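Side-chain contacts in transcriptional regulator, IclR family (Alicyclobacillus acidocaldarius subsp. acidocaldarius, PDB 5TJJ), which probably binds DNA and regulates transcription through a winged helix-turn-helix domain joined to a GAF-like C-terminal domain: residues S29-I34 / R47-L52; D56-D61 / R65-G70; A88-E93 / A105-R110; R161-G166 / E179-L184; L167-Y170 / I175-E178. All blocks are in the same frame, centred on the assembly; numbering follows the deposited sequence.

Contact 1: S29-I34 / R47-L52; sequences STLTEI and RVLRTL
Leu31 puts CG anti to its backbone N (chi1 172°), which carries CD1 across to Leu49, itself directed at helix 31-38 with CG beside its N and opposite the carbonyl carbon (chi1 -78°). The result is an oblique crossing in which Leu31 CD1 lies 3.7 Å from Leu49 CD1. The same methyl of Leu49 also receives Ile34, whose CG1 branch extends toward Leu49 so that its CD1 comes tip to tip with Leu49 CD1 at 4.0 Å. One leucine methyl of helix 42-54 is thus touched by two residues three positions apart on helix 31-38, as expected of neighbours on one helix face. Helices 31-38 and 42-54 are the two helices of the helix-turn-helix, the second being the probable recognition helix by analogy with the family, and this apolar contact sets them against each other. Helix 31-38 starts with a capping box: Glu33 N gives a weak bond of 3.3 Å to Thr30 OG1, and Thr30 N returns one of 3.0 Å to Glu33 OE1, arriving on the anti side and 33° out of the carboxylate plane. Leu49 is covered further by Val17 of helix 9-21 and by Tyr67 of strand 66-69. On helix 42-54, Thr51 and Leu52 instead pack on Val11 of the second subunit.

Contact 2: D56-D61 / R65-G70; sequences DFVSYD and RRYSLG
The Tyr67 ring carries Tyr60 CD1 over one face, 3.3 Å above its plane and offset toward the rim, while Val58 CG1 sits at its edge, 3.8 Å from Tyr67 CD1. The two ring planes stand at 41°, neither stacked nor edge-to-face. This is the beta hairpin of strands 58-61 and 66-69, the wing of the winged helix-turn-helix fold. Tyr60 and Tyr67 form a non-hydrogen-bonded antiparallel pair, which puts both rings on the same face of the sheet; Tyr67 also packs there on Leu46 of helix 42-54. The next pair, Ser59 with Ser68, is hydrogen-bonded: Ser59 N reaches Ser68 O at 2.8 Å, and Ser68 N returns to Ser59 O at 3.0 Å. Their hydroxyls lie on the other face and make a weak mutual bond. At the helix end of the hairpin, Asp56 has positive phi in a Schellman motif, and Gly70 N donates to Phe57 O. Near the turn, the bent Arg65 chain runs alongside Tyr60, the guanidinium standing 81° from the ring; Arg65 NE lies 2.8 Å from Tyr60 OH, the oxygen close to the guanidinium plane and the bond bent to 136° at the hydrogen.

Contact 3: A88-E93 / A105-R110; sequences AHALAE and AVLVKR
Helix 86-101 lies over strand 104-110 with Leu91 and Leu107 as the closest backbone positions, their CA atoms 7.3 Å apart, a spacing bridged entirely by side chains, since no hydrogen bond joins the two segments. Leu107 CD2 carries the whole contact. Its side chain points from the strand toward the helix, with CG turned opposite the backbone N (chi1 179°), and this one methyl meets two consecutive helix residues. Leu91 comes from the side: its CB bond does not aim at the strand, but CD2 turns in to lie 3.7 Å from Leu107 CD2, and the two leucine side chains cross at about a right angle. Ala90 points directly at the strand, and its CB stands 4.0 Å from Leu107 CD2, a looser touch than that of Leu91. Around this point Leu107 also packs on Leu94 of the same helix, on Ile119 of strand 115-122 and on Leu222 of strand 218-227, which flank its own strand. Both Ala90 and Leu107 are buried. Apolar packing of a helix against a central strand of an antiparallel sheet is the layering of the GAF-like fold to which the IclR C-terminal domain belongs.

Contact 4: R161-G166 / E179-L184; sequences RVLREG and EEYVRL
Leu163 of helix 156-164 divides its two methyls between neighbouring residues of helix 178-191. Leu163 CD1 lies 3.8 Å from Tyr181 CD1, approaching the ring obliquely, and Leu163 CD2 lies 3.7 Å from Val182 CG2. Both pairs of side chains cross at a slant, so the leucine works as a fork rather than meeting either partner end to end. Tyr181 points toward helix 156-164, with CG swung opposite its backbone N (chi1 -159°); Val182 lies more to the flank and offers CG2, the branch beside its own N. The backbones are well separated, the nearest CA pair, Leu163 and Tyr181, being 8.5 Å apart, and no hydrogen bond spans the gap.

A second shell positions the tyrosine. Tyr181 OH is hydrogen-bonded to Tyr142 O, and the ring also packs on Leu151 and Arg148 of helix 144-151. Outside the apolar centre, Arg161, in helix 156-164, pairs with Glu165 just past its end (NH1 to OE1, 3.1 Å), and within helix 178-191 Arg183 NH2 pairs with Glu180 OE2 at 2.7 Å. Arg161 has a second acidic partner in Asp114. Beyond Arg164 the chain reaches Gly166, whose positive phi turns it into the connecting loop. The arrangement is that of two successive helices joined by a loop and packed through apolar side chains, in the IclR C-terminal domain of GAF-like type.

Contact 5: L167-Y170 / I175-E178; sequences LKAY and ITDE
Thr176 and Ala169 touch through methyls, though neither CB bond aims at the other segment: Thr176 CG2 stands 3.7 Å from Ala169 CB. The same CG2 lies 3.5 Å from Leu167 O, so one threonine methyl rests against both the side chain of one residue and the backbone of another two positions before it. The torsion of Thr176 explains which branch is used: OG1 sits between the backbone N and the carbonyl carbon (chi1 54°), leaving CG2 beside the N and in touch with the 167-170 segment. Leu167 supplies the other half of the contact. Its CB bond points toward the opposing segment, and CD1 ends 3.9 Å from Ile175 O, an apolar methyl against a carbonyl oxygen rather than against another side chain. Ile175 itself turns its far end the other way, to Tyr181 and Leu184 of helix 178-191.

No hydrogen bond crosses between the segments, and their backbones come closest at Leu167 and Thr176, with CA atoms 5.4 Å apart. Residues 167-170 and 175-177 belong to the loop that joins helix 156-164 to helix 178-191 in the IclR C-terminal domain, and Glu178 opens helix 178-191; the two ends of that loop are thereby laid against each other at the surface. Asp177 occupies the N-cap position of the second helix, and its OD1 accepts a weak bond from Glu179 N. Just after it, Glu178 OE2 forms a salt bridge with Arg164 NH2 at the end of the first helix. Leu167 also packs on Tyr181 and Tyr142.

Overall arrangement
Contacts 1 to 4 follow one another along the chain, from the probable DNA-binding domain to the C-terminal domain, with contact 5 inside the span of contact 4. Contacts 1 and 2 adjoin, their centres 8 Å apart, and share the three-stranded sheet in which strand 66-69 lies between 29-30 and 58-61. Contact 3 stands about 36 Å from contact 1, centre to centre, where helix 86-101 packs on the six-stranded sheet. Contacts 4 and 5 are again neighbours, centres 8 Å apart, about 27 Å from that of contact 3 and 49 to 54 Å from those of contacts 1 and 2. The contacts thus fall in two regions, which also meet across the subunits.

Contact 1: S29-I34 / R47-L52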
# COMPACT_ATOMS: atom_id res chain seq x y z
N SER A 29 -15.56 11.90 6.49
CA SER A 29 -16.11 13.08 5.79
C SER A 29 -17.55 12.90 5.34
O SER A 29 -17.90 11.85 4.78
CB SER A 29 -15.22 13.40 4.59
OG SER A 29 -13.97 13.89 5.01
N THR A 30 -18.40 13.91 5.59
CA THR A 30 -19.79 13.87 5.09
C THR A 30 -19.80 14.09 3.58
O THR A 30 -18.80 14.53 2.99
CB THR A 30 -20.73 14.91 5.73
OG1 THR A 30 -20.36 16.24 5.30
CG2 THR A 30 -20.71 14.81 7.24
N LEU A 31 -20.94 13.77 2.97
CA LEU A 31 -21.12 13.90 1.54
C LEU A 31 -20.88 15.36 1.15
O LEU A 31 -20.16 15.61 0.18
CB LEU A 31 -22.50 13.40 1.12
CG LEU A 31 -22.96 13.61 -0.33
CD1 LEU A 31 -22.01 12.90 -1.26
CD2 LEU A 31 -24.39 13.13 -0.54
N THR A 32 -21.43 16.31 1.92
CA THR A 32 -21.27 17.73 1.63
C THR A 32 -19.80 18.15 1.62
O THR A 32 -19.32 18.73 0.65
CB THR A 32 -22.05 18.61 2.64
OG1 THR A 32 -23.44 18.31 2.54
CG2 THR A 32 -21.85 20.11 2.39
N GLU A 33 -19.09 17.83 2.69
CA GLU A 33 -17.68 18.18 2.81
C GLU A 33 -16.88 17.63 1.61
O GLU A 33 -16.07 18.35 1.00
CB GLU A 33 -17.13 17.64 4.13
CG GLU A 33 -17.74 18.29 5.38
CD GLU A 33 -17.32 17.60 6.68
OE1 GLU A 33 -17.04 16.37 6.67
OE2 GLU A 33 -17.27 18.30 7.72
N ILE A 34 -17.13 16.37 1.24
CA ILE A 34 -16.47 15.76 0.07
C ILE A 34 -16.76 16.53 -1.23
O ILE A 34 -15.83 16.91 -1.97
CB ILE A 34 -16.84 14.28 -0.11
CG1 ILE A 34 -16.26 13.46 1.05
CG2 ILE A 34 -16.28 13.74 -1.43
CD1 ILE A 34 -16.80 12.05 1.16
N ARG A 47 -23.34 8.81 -6.10
CA ARG A 47 -23.35 7.61 -6.92
C ARG A 47 -22.00 6.85 -6.89
O ARG A 47 -21.98 5.62 -6.79
CB ARG A 47 -23.69 7.94 -8.37
CG ARG A 47 -25.08 8.46 -8.65
CD ARG A 47 -25.27 8.54 -10.16
NE ARG A 47 -26.14 9.67 -10.58
CZ ARG A 47 -25.73 10.81 -11.16
NH1 ARG A 47 -24.43 11.06 -11.41
NH2 ARG A 47 -26.64 11.72 -11.49
N VAL A 48 -20.91 7.60 -6.96
CA VAL A 48 -19.57 7.03 -6.92
C VAL A 48 -19.26 6.44 -5.56
O VAL A 48 -18.83 5.29 -5.45
CB VAL A 48 -18.55 8.12 -7.30
CG1 VAL A 48 -17.12 7.72 -6.95
CG2 VAL A 48 -18.70 8.46 -8.79
N LEU A 49 -19.48 7.25 -4.52
CA LEU A 49 -19.34 6.81 -3.12
C LEU A 49 -20.11 5.53 -2.82
O LEU A 49 -19.56 4.59 -2.27
CB LEU A 49 -19.79 7.90 -2.15
CG LEU A 49 -18.78 9.03 -1.93
CD1 LEU A 49 -19.44 10.25 -1.30
CD2 LEU A 49 -17.64 8.55 -1.06
N ARG A 50 -21.39 5.50 -3.16
CA ARG A 50 -22.19 4.31 -2.89
C ARG A 50 -21.69 3.10 -3.73
O ARG A 50 -21.76 1.96 -3.28
CB ARG A 50 -23.69 4.59 -3.10
CG ARG A 50 -24.38 5.25 -1.90
CD ARG A 50 -25.82 5.68 -2.23
NE ARG A 50 -26.80 5.66 -1.12
CZ ARG A 50 -27.88 4.85 -1.01
NH1 ARG A 50 -28.15 3.92 -1.93
NH2 ARG A 50 -28.69 4.96 0.05
N THR A 51 -21.18 3.34 -4.93
CA THR A 51 -20.62 2.27 -5.77
C THR A 51 -19.35 1.72 -5.12
O THR A 51 -19.20 0.50 -5.01
CB THR A 51 -20.35 2.77 -7.19
OG1 THR A 51 -21.55 3.34 -7.71
CG2 THR A 51 -19.91 1.66 -8.11
N LEU A 52 -18.48 2.62 -4.66
CA LEU A 52 -17.28 2.24 -3.91
C LEU A 52 -17.60 1.48 -2.62
O LEU A 52 -16.93 0.51 -2.29
CB LEU A 52 -16.41 3.48 -3.58
CG LEU A 52 -15.78 4.26 -4.75
CD1 LEU A 52 -15.08 5.52 -4.27
CD2 LEU A 52 -14.80 3.43 -5.54

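Contact 2: D56-D61 / R65-G70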
# COMPACT_ATOMS: atom_id res chain seq x y z
N ASP A 56 -16.68 -2.37 -1.00
CA ASP A 56 -15.91 -2.28 0.26
C ASP A 56 -14.58 -1.45 0.12
O ASP A 56 -13.66 -1.60 0.93
CB ASP A 56 -15.67 -3.68 0.87
CG ASP A 56 -16.99 -4.43 1.24
OD1 ASP A 56 -17.54 -4.10 2.31
OD2 ASP A 56 -17.49 -5.36 0.51
N PHE A 57 -14.50 -0.59 -0.90
CA PHE A 57 -13.40 0.35 -1.06
C PHE A 57 -13.61 1.63 -0.22
O PHE A 57 -12.66 2.37 0.06
CB PHE A 57 -13.23 0.76 -2.53
CG PHE A 57 -12.57 -0.29 -3.41
CD1 PHE A 57 -12.57 -1.64 -3.11
CD2 PHE A 57 -12.02 0.11 -4.62
CE1 PHE A 57 -11.98 -2.57 -3.98
CE2 PHE A 57 -11.43 -0.82 -5.50
CZ PHE A 57 -11.41 -2.16 -5.17
N VAL A 58 -14.87 1.88 0.16
CA VAL A 58 -15.26 2.97 1.07
C VAL A 58 -16.17 2.38 2.14
O VAL A 58 -16.85 1.39 1.88
CB VAL A 58 -15.99 4.10 0.27
CG1 VAL A 58 -16.87 4.97 1.15
CG2 VAL A 58 -14.96 4.96 -0.48
N SER A 59 -16.20 2.96 3.33
CA SER A 59 -17.30 2.66 4.27
C SER A 59 -18.05 3.88 4.70
O SER A 59 -17.59 5.00 4.56
CB SER A 59 -16.85 1.83 5.48
OG SER A 59 -15.51 2.09 5.82
N TYR A 60 -19.24 3.63 5.22
CA TYR A 60 -20.16 4.67 5.65
C TYR A 60 -20.59 4.32 7.08
O TYR A 60 -20.82 3.16 7.41
CB TYR A 60 -21.34 4.72 4.66
CG TYR A 60 -22.43 5.71 5.00
CD1 TYR A 60 -22.22 7.08 4.85
CD2 TYR A 60 -23.69 5.28 5.43
CE1 TYR A 60 -23.21 8.00 5.13
CE2 TYR A 60 -24.69 6.20 5.71
CZ TYR A 60 -24.44 7.56 5.56
OH TYR A 60 -25.41 8.51 5.86
N ASP A 61 -20.66 5.33 7.93
CA ASP A 61 -21.12 5.16 9.28
C ASP A 61 -22.52 5.82 9.32
O ASP A 61 -22.62 7.04 9.21
CB ASP A 61 -20.12 5.83 10.23
CG ASP A 61 -20.60 5.88 11.66
OD1 ASP A 61 -21.66 5.30 11.99
OD2 ASP A 61 -19.91 6.52 12.46
N ARG A 65 -22.95 9.88 9.53
CA ARG A 65 -23.17 10.11 8.09
C ARG A 65 -21.88 10.42 7.35
O ARG A 65 -21.88 11.16 6.35
CB ARG A 65 -24.22 11.21 7.84
CG ARG A 65 -25.47 11.18 8.74
CD ARG A 65 -26.62 10.30 8.21
NE ARG A 65 -27.02 10.64 6.84
CZ ARG A 65 -27.66 11.76 6.47
NH1 ARG A 65 -27.98 12.69 7.35
NH2 ARG A 65 -27.97 11.94 5.18
N ARG A 66 -20.78 9.82 7.81
CA ARG A 66 -19.44 10.08 7.30
C ARG A 66 -18.87 8.87 6.60
O ARG A 66 -19.10 7.73 7.02
CB ARG A 66 -18.50 10.50 8.42
CG ARG A 66 -18.76 11.90 8.90
CD ARG A 66 -18.16 12.20 10.26
NE ARG A 66 -18.58 13.53 10.71
CZ ARG A 66 -18.04 14.69 10.31
NH1 ARG A 66 -17.03 14.72 9.45
NH2 ARG A 66 -18.53 15.83 10.77
N TYR A 67 -18.13 9.14 5.52
CA TYR A 67 -17.47 8.15 4.70
C TYR A 67 -15.99 8.11 5.03
O TYR A 67 -15.39 9.11 5.45
CB TYR A 67 -17.65 8.47 3.20
CG TYR A 67 -19.09 8.47 2.70
CD1 TYR A 67 -19.66 7.31 2.17
CD2 TYR A 67 -19.87 9.62 2.75
CE1 TYR A 67 -20.98 7.31 1.70
CE2 TYR A 67 -21.19 9.61 2.30
CZ TYR A 67 -21.74 8.46 1.77
OH TYR A 67 -23.06 8.46 1.33
N SER A 68 -15.38 6.95 4.80
CA SER A 68 -13.98 6.74 5.09
C SER A 68 -13.44 5.66 4.20
O SER A 68 -14.22 4.92 3.58
CB SER A 68 -13.81 6.32 6.55
OG SER A 68 -14.67 5.23 6.83
N LEU A 69 -12.11 5.59 4.14
CA LEU A 69 -11.45 4.51 3.41
C LEU A 69 -11.92 3.15 3.88
O LEU A 69 -11.86 2.85 5.06
CB LEU A 69 -9.94 4.60 3.54
CG LEU A 69 -9.27 5.80 2.84
CD1 LEU A 69 -7.76 5.70 2.92
CD2 LEU A 69 -9.70 5.91 1.39
N GLY A 70 -12.38 2.32 2.94
CA GLY A 70 -12.87 0.98 3.25
C GLY A 70 -11.77 -0.07 3.37
O GLY A 70 -10.65 0.16 2.91

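Contact 3: A88-E93 / A105-R110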
# COMPACT_ATOMS: atom_id res chain seq x y z
N ALA A 88 11.24 -0.10 -5.77
CA ALA A 88 11.14 -0.69 -7.14
C ALA A 88 10.49 0.24 -8.17
O ALA A 88 11.01 0.41 -9.28
CB ALA A 88 10.40 -2.02 -7.10
N HIS A 89 9.35 0.83 -7.81
CA HIS A 89 8.67 1.81 -8.67
C HIS A 89 9.49 3.06 -8.86
O HIS A 89 9.46 3.65 -9.95
CB HIS A 89 7.31 2.19 -8.11
CG HIS A 89 6.29 1.11 -8.29
ND1 HIS A 89 5.72 0.84 -9.50
CD2 HIS A 89 5.77 0.23 -7.41
CE1 HIS A 89 4.88 -0.17 -9.37
NE2 HIS A 89 4.88 -0.55 -8.11
N ALA A 90 10.18 3.47 -7.80
CA ALA A 90 11.07 4.62 -7.86
C ALA A 90 12.18 4.33 -8.86
O ALA A 90 12.47 5.18 -9.70
CB ALA A 90 11.64 4.97 -6.49
N LEU A 91 12.79 3.14 -8.79
CA LEU A 91 13.85 2.77 -9.74
C LEU A 91 13.34 2.84 -11.18
O LEU A 91 14.03 3.36 -12.04
CB LEU A 91 14.41 1.37 -9.49
CG LEU A 91 15.07 1.00 -8.15
CD1 LEU A 91 15.91 -0.27 -8.30
CD2 LEU A 91 15.92 2.14 -7.61
N ALA A 92 12.12 2.35 -11.41
CA ALA A 92 11.52 2.33 -12.75
C ALA A 92 11.33 3.74 -13.30
O ALA A 92 11.59 4.00 -14.46
CB ALA A 92 10.20 1.58 -12.73
N GLU A 93 10.89 4.64 -12.46
CA GLU A 93 10.76 6.04 -12.84
C GLU A 93 12.16 6.67 -13.11
O GLU A 93 12.28 7.54 -13.97
CB GLU A 93 9.96 6.77 -11.76
CG GLU A 93 9.38 8.10 -12.16
CD GLU A 93 8.14 8.05 -13.05
OE1 GLU A 93 7.38 7.04 -13.03
OE2 GLU A 93 7.93 9.06 -13.77
N ALA A 105 20.79 8.56 -13.69
CA ALA A 105 19.86 8.95 -12.66
C ALA A 105 20.10 8.08 -11.42
O ALA A 105 20.43 6.91 -11.52
CB ALA A 105 18.44 8.81 -13.17
N VAL A 106 19.92 8.67 -10.25
CA VAL A 106 20.35 8.06 -9.02
C VAL A 106 19.33 8.31 -7.91
O VAL A 106 18.77 9.41 -7.77
CB VAL A 106 21.73 8.60 -8.65
CG1 VAL A 106 22.11 8.22 -7.22
CG2 VAL A 106 22.78 8.04 -9.60
N LEU A 107 19.11 7.27 -7.11
CA LEU A 107 18.18 7.35 -5.98
C LEU A 107 18.98 7.39 -4.66
O LEU A 107 19.66 6.42 -4.32
CB LEU A 107 17.22 6.15 -6.03
CG LEU A 107 16.19 6.04 -4.93
CD1 LEU A 107 15.29 7.27 -4.90
CD2 LEU A 107 15.38 4.77 -5.12
N VAL A 108 18.87 8.50 -3.93
CA VAL A 108 19.65 8.74 -2.70
C VAL A 108 18.77 8.67 -1.45
O VAL A 108 17.69 9.24 -1.41
CB VAL A 108 20.31 10.12 -2.76
CG1 VAL A 108 21.36 10.24 -1.68
CG2 VAL A 108 20.89 10.38 -4.15
N LYS A 109 19.26 8.02 -0.41
CA LYS A 109 18.48 7.84 0.81
C LYS A 109 19.23 8.36 2.01
O LYS A 109 20.42 8.15 2.13
CB LYS A 109 18.21 6.37 1.01
CG LYS A 109 17.73 6.01 2.39
CD LYS A 109 17.13 4.64 2.37
CE LYS A 109 16.73 4.21 3.76
NZ LYS A 109 15.87 3.01 3.61
N ARG A 110 18.50 8.96 2.93
CA ARG A 110 19.10 9.44 4.15
C ARG A 110 19.39 8.30 5.14
O ARG A 110 18.59 7.38 5.28
CB ARG A 110 18.19 10.44 4.81
CG ARG A 110 18.92 11.39 5.73
CD ARG A 110 17.98 12.07 6.70
NE ARG A 110 17.28 13.19 6.08
CZ ARG A 110 17.60 14.48 6.24
NH1 ARG A 110 16.85 15.40 5.62
NH2 ARG A 110 18.65 14.88 6.99

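Contact 4: R161-G166 / E179-L184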
# COMPACT_ATOMS: atom_id res chain seq x y z
N ARG A 161 24.01 23.48 13.04
CA ARG A 161 24.84 22.41 13.58
C ARG A 161 25.82 21.91 12.53
O ARG A 161 27.02 21.83 12.78
CB ARG A 161 24.02 21.22 14.14
CG ARG A 161 24.89 20.13 14.78
CD ARG A 161 24.10 18.93 15.29
NE ARG A 161 23.30 18.29 14.23
CZ ARG A 161 23.78 17.55 13.22
NH1 ARG A 161 25.09 17.38 13.06
NH2 ARG A 161 22.94 17.03 12.35
N VAL A 162 25.31 21.58 11.35
CA VAL A 162 26.15 21.02 10.28
C VAL A 162 27.24 22.02 9.83
O VAL A 162 28.41 21.63 9.64
CB VAL A 162 25.29 20.55 9.10
CG1 VAL A 162 26.15 20.18 7.91
CG2 VAL A 162 24.43 19.35 9.52
N LEU A 163 26.86 23.29 9.73
CA LEU A 163 27.80 24.36 9.42
C LEU A 163 28.87 24.60 10.48
O LEU A 163 30.04 24.68 10.13
CB LEU A 163 27.09 25.67 9.06
CG LEU A 163 26.89 25.87 7.53
CD1 LEU A 163 25.96 24.86 6.88
CD2 LEU A 163 26.36 27.27 7.25
N ARG A 164 28.50 24.71 11.75
CA ARG A 164 29.48 24.81 12.83
C ARG A 164 30.50 23.65 12.81
O ARG A 164 31.66 23.86 13.14
CB ARG A 164 28.80 24.81 14.20
CG ARG A 164 27.98 26.03 14.62
CD ARG A 164 28.78 27.33 14.77
NE ARG A 164 28.89 28.03 13.49
CZ ARG A 164 27.89 28.67 12.86
NH1 ARG A 164 26.66 28.75 13.41
NH2 ARG A 164 28.12 29.21 11.67
N GLU A 165 30.07 22.45 12.45
CA GLU A 165 30.93 21.24 12.45
C GLU A 165 31.85 21.12 11.23
O GLU A 165 32.63 20.16 11.14
CB GLU A 165 30.07 19.97 12.59
CG GLU A 165 29.38 19.84 13.95
CD GLU A 165 28.33 18.75 14.06
OE1 GLU A 165 28.10 18.06 13.05
OE2 GLU A 165 27.71 18.57 15.16
N GLY A 166 31.76 22.06 10.30
CA GLY A 166 32.75 22.18 9.24
C GLY A 166 32.33 21.46 7.97
O GLY A 166 32.10 20.23 7.96
N GLU A 179 28.04 31.64 4.78
CA GLU A 179 26.98 32.55 4.32
C GLU A 179 26.46 32.17 2.91
O GLU A 179 25.26 32.26 2.64
CB GLU A 179 27.42 34.04 4.42
CG GLU A 179 27.41 34.58 5.86
CD GLU A 179 27.61 36.11 5.97
OE1 GLU A 179 28.55 36.64 5.32
OE2 GLU A 179 26.83 36.77 6.71
N GLU A 180 27.36 31.70 2.05
CA GLU A 180 26.97 31.16 0.73
C GLU A 180 26.14 29.84 0.83
O GLU A 180 25.17 29.65 0.10
CB GLU A 180 28.22 30.94 -0.14
CG GLU A 180 27.96 30.59 -1.59
CD GLU A 180 27.17 31.65 -2.36
OE1 GLU A 180 27.21 32.85 -1.96
OE2 GLU A 180 26.51 31.29 -3.36
N TYR A 181 26.52 28.94 1.73
CA TYR A 181 25.82 27.68 1.86
C TYR A 181 24.39 27.89 2.36
O TYR A 181 23.44 27.31 1.81
CB TYR A 181 26.59 26.69 2.76
CG TYR A 181 26.16 25.26 2.51
CD1 TYR A 181 25.09 24.71 3.21
CD2 TYR A 181 26.79 24.47 1.55
CE1 TYR A 181 24.65 23.42 2.96
CE2 TYR A 181 26.38 23.17 1.30
CZ TYR A 181 25.30 22.64 2.01
OH TYR A 181 24.83 21.35 1.81
N VAL A 182 24.23 28.75 3.36
CA VAL A 182 22.90 29.14 3.85
C VAL A 182 22.05 29.73 2.72
O VAL A 182 20.89 29.36 2.58
CB VAL A 182 22.96 30.10 5.07
CG1 VAL A 182 21.60 30.68 5.41
CG2 VAL A 182 23.51 29.38 6.28
N ARG A 183 22.63 30.61 1.92
CA ARG A 183 21.92 31.17 0.76
C ARG A 183 21.51 30.07 -0.24
O ARG A 183 20.39 30.08 -0.76
CB ARG A 183 22.75 32.26 0.07
CG ARG A 183 21.93 33.19 -0.82
CD ARG A 183 22.81 34.18 -1.59
NE ARG A 183 23.70 33.48 -2.53
CZ ARG A 183 23.34 32.95 -3.71
NH1 ARG A 183 22.09 33.04 -4.16
NH2 ARG A 183 24.26 32.33 -4.45
N LEU A 184 22.42 29.13 -0.50
CA LEU A 184 22.11 27.95 -1.31
C LEU A 184 21.01 27.05 -0.72
O LEU A 184 20.17 26.54 -1.47
CB LEU A 184 23.38 27.14 -1.61
CG LEU A 184 24.34 27.81 -2.59
CD1 LEU A 184 25.54 26.93 -2.84
CD2 LEU A 184 23.64 28.16 -3.89

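Contact 5: L167-Y170 / I175-E178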
# COMPACT_ATOMS: atom_id res chain seq x y z
N LEU A 167 32.21 22.25 6.91
CA LEU A 167 32.01 21.77 5.55
C LEU A 167 33.36 21.40 4.94
O LEU A 167 34.26 22.24 4.84
CB LEU A 167 31.34 22.84 4.71
CG LEU A 167 29.92 23.14 5.19
CD1 LEU A 167 29.33 24.33 4.45
CD2 LEU A 167 29.05 21.92 5.00
N LYS A 168 33.50 20.13 4.56
CA LYS A 168 34.78 19.60 4.08
C LYS A 168 34.92 19.87 2.59
O LYS A 168 34.02 19.54 1.80
CB LYS A 168 34.86 18.10 4.35
CG LYS A 168 36.27 17.56 4.35
CD LYS A 168 36.36 16.25 3.59
CE LYS A 168 37.75 15.64 3.74
NZ LYS A 168 37.87 14.46 2.83
N ALA A 169 36.06 20.45 2.21
CA ALA A 169 36.32 20.87 0.83
C ALA A 169 36.89 19.72 -0.02
O ALA A 169 38.10 19.46 0.03
CB ALA A 169 37.28 22.06 0.82
N TYR A 170 36.04 19.06 -0.81
CA TYR A 170 36.50 17.97 -1.70
C TYR A 170 37.23 18.46 -2.93
O TYR A 170 38.17 17.81 -3.39
CB TYR A 170 35.35 17.07 -2.12
CG TYR A 170 34.76 16.29 -0.98
CD1 TYR A 170 35.35 15.10 -0.54
CD2 TYR A 170 33.61 16.74 -0.32
CE1 TYR A 170 34.81 14.38 0.51
CE2 TYR A 170 33.06 16.04 0.74
CZ TYR A 170 33.65 14.87 1.15
OH TYR A 170 33.09 14.19 2.21
N ILE A 175 31.64 24.24 -1.75
CA ILE A 175 31.13 25.37 -1.03
C ILE A 175 31.51 25.09 0.40
O ILE A 175 31.06 24.11 0.99
CB ILE A 175 29.59 25.53 -1.14
CG1 ILE A 175 29.09 25.33 -2.59
CG2 ILE A 175 29.19 26.90 -0.61
CD1 ILE A 175 29.81 26.13 -3.66
N THR A 176 32.39 25.93 0.90
CA THR A 176 32.78 25.99 2.31
C THR A 176 32.48 27.33 3.00
O THR A 176 32.62 27.42 4.21
CB THR A 176 34.29 25.72 2.41
OG1 THR A 176 35.02 26.62 1.56
CG2 THR A 176 34.58 24.29 1.98
N ASP A 177 32.12 28.37 2.24
CA ASP A 177 31.66 29.65 2.79
C ASP A 177 30.27 29.50 3.42
O ASP A 177 29.29 29.26 2.71
CB ASP A 177 31.62 30.71 1.68
CG ASP A 177 31.19 32.10 2.16
OD1 ASP A 177 31.12 32.36 3.39
OD2 ASP A 177 30.93 32.95 1.29
N GLU A 178 30.18 29.68 4.74
CA GLU A 178 28.94 29.49 5.49
C GLU A 178 27.78 30.36 5.04
O GLU A 178 26.66 29.87 4.91
CB GLU A 178 29.17 29.68 6.98
CG GLU A 178 30.06 28.61 7.60
CD GLU A 178 30.95 29.16 8.69
OE1 GLU A 178 32.19 29.16 8.49
OE2 GLU A 178 30.41 29.62 9.74